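Local coordinates for protein PHO85 cyclin-10 (Saccharomyces cerevisiae, PDB 4KRD) that partners the cyclin-dependent kinase PHO85 as its cyclin and, in that complex, directs the phosphorylation and negative regulation of glycogen synthase GSY2, at residues F87-Y97 with H153-C162; L21-P32 with N189-L198. All blocks are in the same frame, centred on the assembly; numbering follows the deposited sequence. Where two conformers were deposited one is given.

Contact 1 of 2, residues F87-Y97 with H153-C162; sequences FLKRIQDKCEY and HSHEYFSKVC
Val161 is the main bump of this contact. It fits the hollow between Ile91, Lys94 and Cys95, one helical turn of 87-95. Its CG1, anti to the backbone N (chi1 167°), lies over the backbone of Ile91, 4.0 Å from Ile91 CA. The other branch, CG2, packs 3.7 Å from Lys94 CB, and the two side chains run alongside each other, pointing opposite ways. Cys95 is the answering bump. Its SG points among His153, Tyr157, Phe158 and Val161, 4.3 Å from Phe158 CD1. The two helices belong to the cyclin domain and run roughly antiparallel, at 147°, with 10.0 Å between the axes of these segments. Helix 130-148 touches Phe87, Tyr97 and Phe158. At one end Phe87 brings its ring edge to Cys162, with CZ 3.9 Å from Cys162 CB.

Polar bonds line the outer side. The Arg90 chain, extended from CG to NE, carries NE to 2.8 Å from Val161 O, in the carbonyl plane, while NH2 donates to Lys160 O. A leucine in place of Arg90 would probably leave the carbonyls of Lys160 and Val161 without their side-chain donor. Tyr157 OH donates a hydrogen bond to Lys94 O (2.8 Å), which lies at the ring edge. His153 NE2 donates to a lone pair of Cys95 O at 3.3 Å, nearly in the plane of the imidazole.

Contact 2 of 2, residues L21-P32 with N189-L198; sequences LLHGIPVDVEVP and NRKLAASKLL
Residues 21-32 wrap round the first turns of helix 189-198 as an irregular strap. A short 3-10 turn at Leu21 and Leu22 leads into a type II beta turn from Leu22 to Ile25. A type I turn follows from Pro26 to Val29. The backbones come closest at Val31 and Asn189, whose CA atoms are 5.3 Å apart.

Arg190 fills the inside of the strap. Its chain bends at chi3 (72°), which brings the guanidinium to the Ile25 carbonyl oxygen. NH2 donates to Ile25 O at 2.7 Å, in the carbonyl plane, and NE adds a weak bond to the same oxygen. Leu22 lays CB and CD1 over one face of the guanidinium. Glu18 forms a salt bridge with NH2, so a charge and a carbonyl share this nitrogen. This loop precedes helix 36-54, and the contact ties it to helix 189-203, the last helix of this cyclin-domain fragment.

Apolar side chains fill the rest. Ala194 CB sits in a notch between Leu22 CD2, at a tight 3.5 Å, and Ile25 CD1. Ile25 and Leu197 meet tip to tip, with 3.6 Å between their CD1 atoms. Val29 CG1 rests 3.9 Å from Ala193 CB and also touches Arg190 CG. Pro32 lays CG 3.8 Å from Ala193 CA and crosses Leu192 at about a right angle. Outside the two segments, Lys191 NZ pairs with an acidic side chain of another protein's chain.

In the fold
From the N terminus, the chain first passes through 21-32, the loop half of contact 2, and then enters helix 36-54. Helix 84-95 carries the first half of contact 1. After helix 99-113, the small hairpin 114-116/122-124 and helix 130-148, contact 1 closes its loop at helix 155-162. Helix 166-180 follows, and helix 189-203 closes the much longer loop of contact 2. Contact 1 is therefore nested inside contact 2. Their centres are about 27 Å apart and they do not touch. Contact 1 pairs two helices of the cyclin domain, whereas contact 2 ties the N-terminal segment to the last helix.

Contact 1 of 2, residues F87-Y97 with H153-C162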
loop_
_atom_site.group_PDB
_atom_site.type_symbol
_atom_site.label_atom_id
_atom_site.label_comp_id
_atom_site.label_asym_id
_atom_site.label_seq_id
_atom_site.Cartn_x
_atom_site.Cartn_y
_atom_site.Cartn_z
ATOM N N PHE B 87 -3.416 -11.453 -28.002
ATOM C CA PHE B 87 -4.232 -11.276 -26.809
ATOM C C PHE B 87 -3.767 -10.028 -26.069
ATOM O O PHE B 87 -4.573 -9.219 -25.605
ATOM C CB PHE B 87 -4.122 -12.503 -25.912
ATOM C CG PHE B 87 -5.042 -12.477 -24.727
ATOM C CD1 PHE B 87 -6.383 -12.155 -24.884
ATOM C CD2 PHE B 87 -4.572 -12.807 -23.458
ATOM C CE1 PHE B 87 -7.249 -12.140 -23.795
ATOM C CE2 PHE B 87 -5.425 -12.801 -22.362
ATOM C CZ PHE B 87 -6.774 -12.460 -22.530
ATOM N N LEU B 88 -2.453 -9.877 -25.977
ATOM C CA LEU B 88 -1.862 -8.709 -25.350
ATOM C C LEU B 88 -2.201 -7.430 -26.117
ATOM O O LEU B 88 -2.423 -6.387 -25.509
ATOM C CB LEU B 88 -0.349 -8.887 -25.203
ATOM C CG LEU B 88 0.097 -9.727 -24.005
ATOM C CD1 LEU B 88 1.565 -10.127 -24.121
ATOM C CD2 LEU B 88 -0.169 -8.949 -22.709
ATOM N N LYS B 89 -2.243 -7.512 -27.447
ATOM C CA LYS B 89 -2.665 -6.376 -28.271
ATOM C C LYS B 89 -4.103 -6.008 -27.958
ATOM O O LYS B 89 -4.433 -4.828 -27.800
ATOM C CB LYS B 89 -2.568 -6.704 -29.768
ATOM C CG LYS B 89 -1.163 -6.913 -30.300
ATOM C CD LYS B 89 -1.177 -7.635 -31.654
ATOM C CE LYS B 89 0.241 -7.931 -32.150
ATOM N NZ LYS B 89 0.260 -8.987 -33.202
ATOM N N ARG B 90 -4.966 -7.019 -27.894
ATOM C CA ARG B 90 -6.371 -6.784 -27.579
ATOM C C ARG B 90 -6.549 -6.103 -26.217
ATOM O O ARG B 90 -7.333 -5.167 -26.087
ATOM C CB ARG B 90 -7.182 -8.083 -27.654
ATOM C CG ARG B 90 -8.590 -7.958 -27.081
ATOM C CD ARG B 90 -9.439 -9.198 -27.313
ATOM N NE ARG B 90 -10.680 -9.133 -26.543
ATOM C CZ ARG B 90 -11.768 -8.464 -26.919
ATOM N NH1 ARG B 90 -11.781 -7.800 -28.070
ATOM N NH2 ARG B 90 -12.844 -8.456 -26.142
ATOM N N ILE B 91 -5.815 -6.573 -25.210
ATOM C CA ILE B 91 -5.893 -5.998 -23.867
ATOM C C ILE B 91 -5.468 -4.528 -23.880
ATOM O O ILE B 91 -6.158 -3.663 -23.333
ATOM C CB ILE B 91 -5.047 -6.823 -22.845
ATOM C CG1 ILE B 91 -5.601 -8.244 -22.718
ATOM C CG2 ILE B 91 -5.040 -6.164 -21.470
ATOM C CD1 ILE B 91 -4.786 -9.179 -21.798
ATOM N N GLN B 92 -4.344 -4.236 -24.521
ATOM C CA GLN B 92 -3.843 -2.867 -24.551
ATOM C C GLN B 92 -4.712 -1.938 -25.401
ATOM O O GLN B 92 -4.875 -0.764 -25.073
ATOM C CB GLN B 92 -2.389 -2.832 -25.026
ATOM C CG GLN B 92 -1.784 -1.436 -25.095
ATOM C CD GLN B 92 -1.780 -0.716 -23.747
ATOM O OE1 GLN B 92 -1.568 0.498 -23.674
ATOM N NE2 GLN B 92 -2.024 -1.459 -22.681
ATOM N N ASP B 93 -5.263 -2.465 -26.491
ATOM C CA ASP B 93 -6.164 -1.697 -27.351
ATOM C C ASP B 93 -7.407 -1.271 -26.580
ATOM O O ASP B 93 -7.910 -0.152 -26.745
ATOM C CB ASP B 93 -6.584 -2.525 -28.571
ATOM C CG ASP B 93 -5.509 -2.574 -29.643
ATOM O OD1 ASP B 93 -4.614 -1.697 -29.633
ATOM O OD2 ASP B 93 -5.564 -3.488 -30.496
ATOM N N LYS B 94 -7.891 -2.173 -25.730
ATOM C CA LYS B 94 -9.104 -1.958 -24.954
ATOM C C LYS B 94 -8.867 -1.192 -23.647
ATOM O O LYS B 94 -9.754 -0.482 -23.164
ATOM C CB LYS B 94 -9.752 -3.308 -24.635
ATOM C CG LYS B 94 -10.157 -4.122 -25.849
ATOM C CD LYS B 94 -11.431 -3.583 -26.491
ATOM C CE LYS B 94 -12.006 -4.575 -27.502
ATOM N NZ LYS B 94 -13.278 -4.094 -28.116
ATOM N N CYS B 95 -7.676 -1.325 -23.073
ATOM C CA CYS B 95 -7.426 -0.777 -21.737
ATOM C C CYS B 95 -6.503 0.427 -21.705
ATOM O O CYS B 95 -6.582 1.234 -20.794
ATOM C CB CYS B 95 -6.863 -1.852 -20.813
ATOM S SG CYS B 95 -7.974 -3.192 -20.520
ATOM N N GLU B 96 -5.609 0.536 -22.684
ATOM C CA GLU B 96 -4.706 1.684 -22.756
ATOM C C GLU B 96 -3.938 1.930 -21.450
ATOM O O GLU B 96 -4.005 3.010 -20.854
ATOM C CB GLU B 96 -5.467 2.938 -23.201
ATOM C CG GLU B 96 -6.017 2.842 -24.624
ATOM C CD GLU B 96 -6.897 4.033 -25.001
ATOM O OE1 GLU B 96 -6.817 5.087 -24.328
ATOM O OE2 GLU B 96 -7.672 3.909 -25.976
ATOM N N TYR B 97 -3.183 0.923 -21.024
ATOM C CA TYR B 97 -2.382 1.038 -19.809
ATOM C C TYR B 97 -1.025 1.664 -20.083
ATOM O O TYR B 97 -0.541 1.654 -21.216
ATOM C CB TYR B 97 -2.175 -0.343 -19.174
ATOM C CG TYR B 97 -3.432 -0.952 -18.609
ATOM C CD1 TYR B 97 -4.231 -0.246 -17.722
ATOM C CD2 TYR B 97 -3.814 -2.243 -18.950
ATOM C CE1 TYR B 97 -5.383 -0.805 -17.194
ATOM C CE2 TYR B 97 -4.961 -2.811 -18.428
ATOM C CZ TYR B 97 -5.742 -2.087 -17.555
ATOM O OH TYR B 97 -6.888 -2.650 -17.040
ATOM N N HIS B 153 -10.086 -0.489 -14.253
ATOM C CA HIS B 153 -11.283 -0.889 -14.973
ATOM C C HIS B 153 -12.179 -1.754 -14.105
ATOM O O HIS B 153 -11.708 -2.482 -13.224
ATOM C CB HIS B 153 -10.903 -1.635 -16.254
ATOM C CG HIS B 153 -10.153 -0.785 -17.229
ATOM N ND1 HIS B 153 -10.764 0.206 -17.972
ATOM C CD2 HIS B 153 -8.842 -0.752 -17.561
ATOM C CE1 HIS B 153 -9.860 0.805 -18.727
ATOM N NE2 HIS B 153 -8.687 0.239 -18.501
ATOM N N SER B 154 -13.478 -1.675 -14.359
ATOM C CA SER B 154 -14.439 -2.467 -13.609
ATOM C C SER B 154 -14.180 -3.952 -13.829
ATOM O O SER B 154 -13.632 -4.354 -14.856
ATOM C CB SER B 154 -15.866 -2.124 -14.040
ATOM O OG SER B 154 -16.048 -2.434 -15.410
ATOM N N HIS B 155 -14.581 -4.761 -12.859
ATOM C CA HIS B 155 -14.440 -6.202 -12.976
ATOM C C HIS B 155 -15.192 -6.699 -14.210
ATOM O O HIS B 155 -14.755 -7.629 -14.887
ATOM C CB HIS B 155 -14.979 -6.874 -11.716
ATOM C CG HIS B 155 -14.374 -8.213 -11.441
ATOM N ND1 HIS B 155 -15.087 -9.386 -11.541
ATOM C CD2 HIS B 155 -13.118 -8.563 -11.079
ATOM C CE1 HIS B 155 -14.301 -10.402 -11.239
ATOM N NE2 HIS B 155 -13.100 -9.929 -10.953
ATOM N N GLU B 156 -16.328 -6.067 -14.493
ATOM C CA GLU B 156 -17.136 -6.409 -15.657
ATOM C C GLU B 156 -16.381 -6.120 -16.952
ATOM O O GLU B 156 -16.225 -6.996 -17.796
ATOM C CB GLU B 156 -18.450 -5.623 -15.629
ATOM C CG GLU B 156 -19.463 -6.049 -16.678
ATOM C CD GLU B 156 -20.834 -5.448 -16.424
ATOM O OE1 GLU B 156 -20.891 -4.355 -15.825
ATOM O OE2 GLU B 156 -21.849 -6.066 -16.815
ATOM N N TYR B 157 -15.915 -4.885 -17.098
ATOM C CA TYR B 157 -15.170 -4.483 -18.280
ATOM C C TYR B 157 -13.924 -5.339 -18.539
ATOM O O TYR B 157 -13.708 -5.816 -19.664
ATOM C CB TYR B 157 -14.772 -3.014 -18.191
ATOM C CG TYR B 157 -14.136 -2.516 -19.461
ATOM C CD1 TYR B 157 -14.896 -2.353 -20.612
ATOM C CD2 TYR B 157 -12.780 -2.218 -19.521
ATOM C CE1 TYR B 157 -14.327 -1.906 -21.786
ATOM C CE2 TYR B 157 -12.202 -1.762 -20.695
ATOM C CZ TYR B 157 -12.985 -1.608 -21.825
ATOM O OH TYR B 157 -12.438 -1.164 -23.007
ATOM N N PHE B 158 -13.096 -5.531 -17.515
ATOM C CA PHE B 158 -11.889 -6.357 -17.694
ATOM C C PHE B 158 -12.205 -7.808 -18.101
ATOM O O PHE B 158 -11.560 -8.369 -18.990
ATOM C CB PHE B 158 -10.989 -6.325 -16.454
ATOM C CG PHE B 158 -9.580 -6.792 -16.723
ATOM C CD1 PHE B 158 -8.641 -5.925 -17.253
ATOM C CD2 PHE B 158 -9.202 -8.105 -16.468
ATOM C CE1 PHE B 158 -7.341 -6.358 -17.522
ATOM C CE2 PHE B 158 -7.906 -8.542 -16.730
ATOM C CZ PHE B 158 -6.976 -7.669 -17.263
ATOM N N SER B 159 -13.186 -8.419 -17.444
ATOM C CA SER B 159 -13.636 -9.759 -17.818
ATOM C C SER B 159 -13.970 -9.863 -19.312
ATOM O O SER B 159 -13.482 -10.753 -20.006
ATOM C CB SER B 159 -14.871 -10.143 -17.002
ATOM O OG SER B 159 -14.569 -10.197 -15.623
ATOM N N LYS B 160 -14.795 -8.943 -19.802
ATOM C CA LYS B 160 -15.207 -8.953 -21.205
ATOM C C LYS B 160 -14.025 -8.766 -22.139
ATOM O O LYS B 160 -13.961 -9.383 -23.200
ATOM C CB LYS B 160 -16.242 -7.862 -21.478
ATOM C CG LYS B 160 -17.536 -8.020 -20.703
ATOM C CD LYS B 160 -18.463 -6.832 -20.963
ATOM C CE LYS B 160 -19.728 -6.905 -20.117
ATOM N NZ LYS B 160 -20.576 -5.696 -20.328
ATOM N N VAL B 161 -13.095 -7.900 -21.759
ATOM C CA VAL B 161 -11.894 -7.711 -22.560
ATOM C C VAL B 161 -11.120 -9.024 -22.704
ATOM O O VAL B 161 -10.643 -9.354 -23.795
ATOM C CB VAL B 161 -10.983 -6.624 -21.967
ATOM C CG1 VAL B 161 -9.606 -6.664 -22.624
ATOM C CG2 VAL B 161 -11.619 -5.258 -22.132
ATOM N N CYS B 162 -11.027 -9.781 -21.609
ATOM C CA CYS B 162 -10.259 -11.025 -21.575
ATOM C C CYS B 162 -11.090 -12.229 -21.995
ATOM O O CYS B 162 -10.582 -13.353 -22.080
ATOM C CB CYS B 162 -9.693 -11.265 -20.172
ATOM S SG CYS B 162 -8.501 -10.020 -19.635
#

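Contact 2 of 2, residues L21-P32 with N189-L198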
loop_
_atom_site.group_PDB
_atom_site.type_symbol
_atom_site.label_atom_id
_atom_site.label_comp_id
_atom_site.label_asym_id
_atom_site.label_seq_id
_atom_site.Cartn_x
_atom_site.Cartn_y
_atom_site.Cartn_z
ATOM N N LEU B 21 15.985 -11.871 -6.546
ATOM C CA LEU B 21 15.989 -11.554 -7.965
ATOM C C LEU B 21 16.580 -10.174 -8.208
ATOM O O LEU B 21 16.903 -9.821 -9.341
ATOM C CB LEU B 21 14.564 -11.582 -8.518
ATOM C CG LEU B 21 13.876 -12.943 -8.550
ATOM C CD1 LEU B 21 12.415 -12.790 -8.975
ATOM C CD2 LEU B 21 14.633 -13.867 -9.489
ATOM N N LEU B 22 16.707 -9.389 -7.146
ATOM C CA LEU B 22 17.244 -8.040 -7.270
ATOM C C LEU B 22 18.740 -7.961 -6.967
ATOM O O LEU B 22 19.336 -6.891 -7.069
ATOM C CB LEU B 22 16.504 -7.080 -6.336
ATOM C CG LEU B 22 14.981 -7.012 -6.442
ATOM C CD1 LEU B 22 14.461 -5.839 -5.625
ATOM C CD2 LEU B 22 14.556 -6.886 -7.880
ATOM N N HIS B 23 19.338 -9.072 -6.554
ATOM C CA HIS B 23 20.753 -9.060 -6.208
ATOM C C HIS B 23 21.552 -8.505 -7.379
ATOM O O HIS B 23 21.421 -8.985 -8.502
ATOM C CB HIS B 23 21.244 -10.458 -5.829
ATOM C CG HIS B 23 20.859 -10.874 -4.443
ATOM N ND1 HIS B 23 21.007 -12.166 -3.982
ATOM C CD2 HIS B 23 20.332 -10.167 -3.414
ATOM C CE1 HIS B 23 20.591 -12.236 -2.731
ATOM N NE2 HIS B 23 20.172 -11.038 -2.362
ATOM N N GLY B 24 22.347 -7.472 -7.114
ATOM C CA GLY B 24 23.170 -6.848 -8.136
ATOM C C GLY B 24 22.607 -5.567 -8.724
ATOM O O GLY B 24 23.314 -4.831 -9.416
ATOM N N ILE B 25 21.335 -5.288 -8.454
ATOM C CA ILE B 25 20.693 -4.090 -8.994
ATOM C C ILE B 25 20.825 -2.900 -8.036
ATOM O O ILE B 25 20.366 -2.965 -6.899
ATOM C CB ILE B 25 19.209 -4.361 -9.319
ATOM C CG1 ILE B 25 19.091 -5.509 -10.331
ATOM C CG2 ILE B 25 18.527 -3.107 -9.837
ATOM C CD1 ILE B 25 17.667 -5.828 -10.730
ATOM N N PRO B 26 21.452 -1.805 -8.503
ATOM C CA PRO B 26 21.713 -0.620 -7.675
ATOM C C PRO B 26 20.443 -0.125 -6.996
ATOM O O PRO B 26 19.392 -0.054 -7.639
ATOM C CB PRO B 26 22.187 0.426 -8.693
ATOM C CG PRO B 26 22.692 -0.370 -9.857
ATOM C CD PRO B 26 21.820 -1.588 -9.912
ATOM N N VAL B 27 20.541 0.226 -5.720
ATOM C CA VAL B 27 19.365 0.630 -4.957
ATOM C C VAL B 27 18.790 1.945 -5.477
ATOM O O VAL B 27 17.614 2.244 -5.269
ATOM C CB VAL B 27 19.678 0.745 -3.455
ATOM C CG1 VAL B 27 20.605 1.929 -3.200
ATOM C CG2 VAL B 27 18.394 0.877 -2.649
ATOM N N ASP B 28 19.618 2.719 -6.168
ATOM C CA ASP B 28 19.174 3.995 -6.721
ATOM C C ASP B 28 18.912 3.936 -8.227
ATOM O O ASP B 28 18.896 4.971 -8.898
ATOM C CB ASP B 28 20.190 5.098 -6.402
ATOM N N VAL B 29 18.697 2.733 -8.756
ATOM C CA VAL B 29 18.424 2.569 -10.185
ATOM C C VAL B 29 17.225 3.423 -10.611
ATOM O O VAL B 29 16.320 3.689 -9.816
ATOM C CB VAL B 29 18.203 1.076 -10.567
ATOM C CG1 VAL B 29 16.840 0.596 -10.099
ATOM C CG2 VAL B 29 18.364 0.869 -12.068
ATOM N N GLU B 30 17.223 3.865 -11.864
ATOM C CA GLU B 30 16.166 4.753 -12.336
ATOM C C GLU B 30 15.076 3.984 -13.073
ATOM O O GLU B 30 15.355 2.986 -13.746
ATOM C CB GLU B 30 16.745 5.853 -13.234
ATOM N N VAL B 31 13.835 4.443 -12.932
ATOM C CA VAL B 31 12.725 3.850 -13.670
ATOM C C VAL B 31 13.110 3.792 -15.140
ATOM O O VAL B 31 13.509 4.805 -15.726
ATOM C CB VAL B 31 11.413 4.659 -13.526
ATOM C CG1 VAL B 31 10.275 3.971 -14.280
ATOM C CG2 VAL B 31 11.050 4.846 -12.060
ATOM N N PRO B 32 13.004 2.599 -15.740
ATOM C CA PRO B 32 13.392 2.403 -17.138
ATOM C C PRO B 32 12.572 3.288 -18.071
ATOM O O PRO B 32 11.349 3.332 -17.953
ATOM C CB PRO B 32 13.061 0.926 -17.385
ATOM C CG PRO B 32 13.020 0.301 -16.026
ATOM C CD PRO B 32 12.482 1.368 -15.129
ATOM N N ASN B 189 11.082 1.052 -7.872
ATOM C CA ASN B 189 11.877 1.263 -9.077
ATOM C C ASN B 189 12.774 0.068 -9.414
ATOM O O ASN B 189 12.932 -0.281 -10.587
ATOM C CB ASN B 189 12.706 2.556 -8.963
ATOM C CG ASN B 189 11.841 3.818 -8.916
ATOM O OD1 ASN B 189 10.629 3.773 -9.128
ATOM N ND2 ASN B 189 12.471 4.952 -8.634
ATOM N N ARG B 190 13.341 -0.578 -8.399
ATOM C CA ARG B 190 14.200 -1.729 -8.649
ATOM C C ARG B 190 13.446 -2.937 -9.195
ATOM O O ARG B 190 14.014 -3.739 -9.931
ATOM C CB ARG B 190 14.982 -2.135 -7.403
ATOM C CG ARG B 190 15.868 -1.035 -6.846
ATOM C CD ARG B 190 16.500 -1.486 -5.549
ATOM N NE ARG B 190 17.529 -2.493 -5.760
ATOM C CZ ARG B 190 17.785 -3.483 -4.914
ATOM N NH1 ARG B 190 17.069 -3.606 -3.804
ATOM N NH2 ARG B 190 18.749 -4.350 -5.182
ATOM N N LYS B 191 12.177 -3.088 -8.832
ATOM C CA LYS B 191 11.405 -4.190 -9.401
ATOM C C LYS B 191 11.047 -3.884 -10.853
ATOM O O LYS B 191 11.135 -4.768 -11.713
ATOM C CB LYS B 191 10.193 -4.545 -8.528
ATOM C CG LYS B 191 10.636 -5.067 -7.148
ATOM C CD LYS B 191 9.532 -5.786 -6.428
ATOM C CE LYS B 191 10.042 -6.394 -5.136
ATOM N NZ LYS B 191 10.292 -5.388 -4.080
ATOM N N LEU B 192 10.711 -2.623 -11.132
ATOM C CA LEU B 192 10.469 -2.176 -12.497
ATOM C C LEU B 192 11.701 -2.460 -13.348
ATOM O O LEU B 192 11.600 -2.984 -14.467
ATOM C CB LEU B 192 10.139 -0.676 -12.546
ATOM C CG LEU B 192 8.801 -0.223 -11.953
ATOM C CD1 LEU B 192 8.456 1.192 -12.393
ATOM C CD2 LEU B 192 7.704 -1.171 -12.355
ATOM N N ALA B 193 12.867 -2.127 -12.804
ATOM C CA ALA B 193 14.125 -2.353 -13.506
ATOM C C ALA B 193 14.387 -3.838 -13.708
ATOM O O ALA B 193 14.724 -4.261 -14.811
ATOM C CB ALA B 193 15.278 -1.718 -12.756
ATOM N N ALA B 194 14.239 -4.615 -12.635
ATOM C CA ALA B 194 14.503 -6.051 -12.668
ATOM C C ALA B 194 13.761 -6.772 -13.787
ATOM O O ALA B 194 14.280 -7.743 -14.342
ATOM C CB ALA B 194 14.188 -6.693 -11.317
ATOM N N SER B 195 12.558 -6.308 -14.127
ATOM C CA SER B 195 11.781 -6.982 -15.164
ATOM C C SER B 195 12.571 -7.082 -16.470
ATOM O O SER B 195 12.536 -8.114 -17.144
ATOM C CB SER B 195 10.420 -6.308 -15.400
ATOM O OG SER B 195 10.560 -5.051 -16.028
ATOM N N LYS B 196 13.282 -6.014 -16.814
ATOM C CA LYS B 196 14.107 -6.009 -18.021
ATOM C C LYS B 196 15.483 -6.653 -17.803
ATOM O O LYS B 196 15.994 -7.354 -18.676
ATOM C CB LYS B 196 14.263 -4.590 -18.579
ATOM C CG LYS B 196 15.026 -4.559 -19.903
ATOM C CD LYS B 196 15.192 -3.140 -20.449
ATOM C CE LYS B 196 15.909 -3.167 -21.802
ATOM N NZ LYS B 196 15.991 -1.824 -22.439
ATOM N N LEU B 197 16.085 -6.421 -16.644
ATOM C CA LEU B 197 17.388 -7.010 -16.361
ATOM C C LEU B 197 17.345 -8.546 -16.277
ATOM O O LEU B 197 18.277 -9.226 -16.726
ATOM C CB LEU B 197 18.007 -6.393 -15.099
ATOM C CG LEU B 197 18.110 -4.858 -15.110
ATOM C CD1 LEU B 197 18.700 -4.324 -13.810
ATOM C CD2 LEU B 197 18.912 -4.352 -16.309
ATOM N N LEU B 198 16.269 -9.102 -15.720
ATOM C CA LEU B 198 16.137 -10.566 -15.655
ATOM C C LEU B 198 15.922 -11.184 -17.038
ATOM O O LEU B 198 16.375 -12.295 -17.311
ATOM C CB LEU B 198 15.000 -10.985 -14.712
ATOM C CG LEU B 198 15.195 -10.640 -13.232
ATOM C CD1 LEU B 198 13.880 -10.737 -12.461
ATOM C CD2 LEU B 198 16.267 -11.525 -12.599
#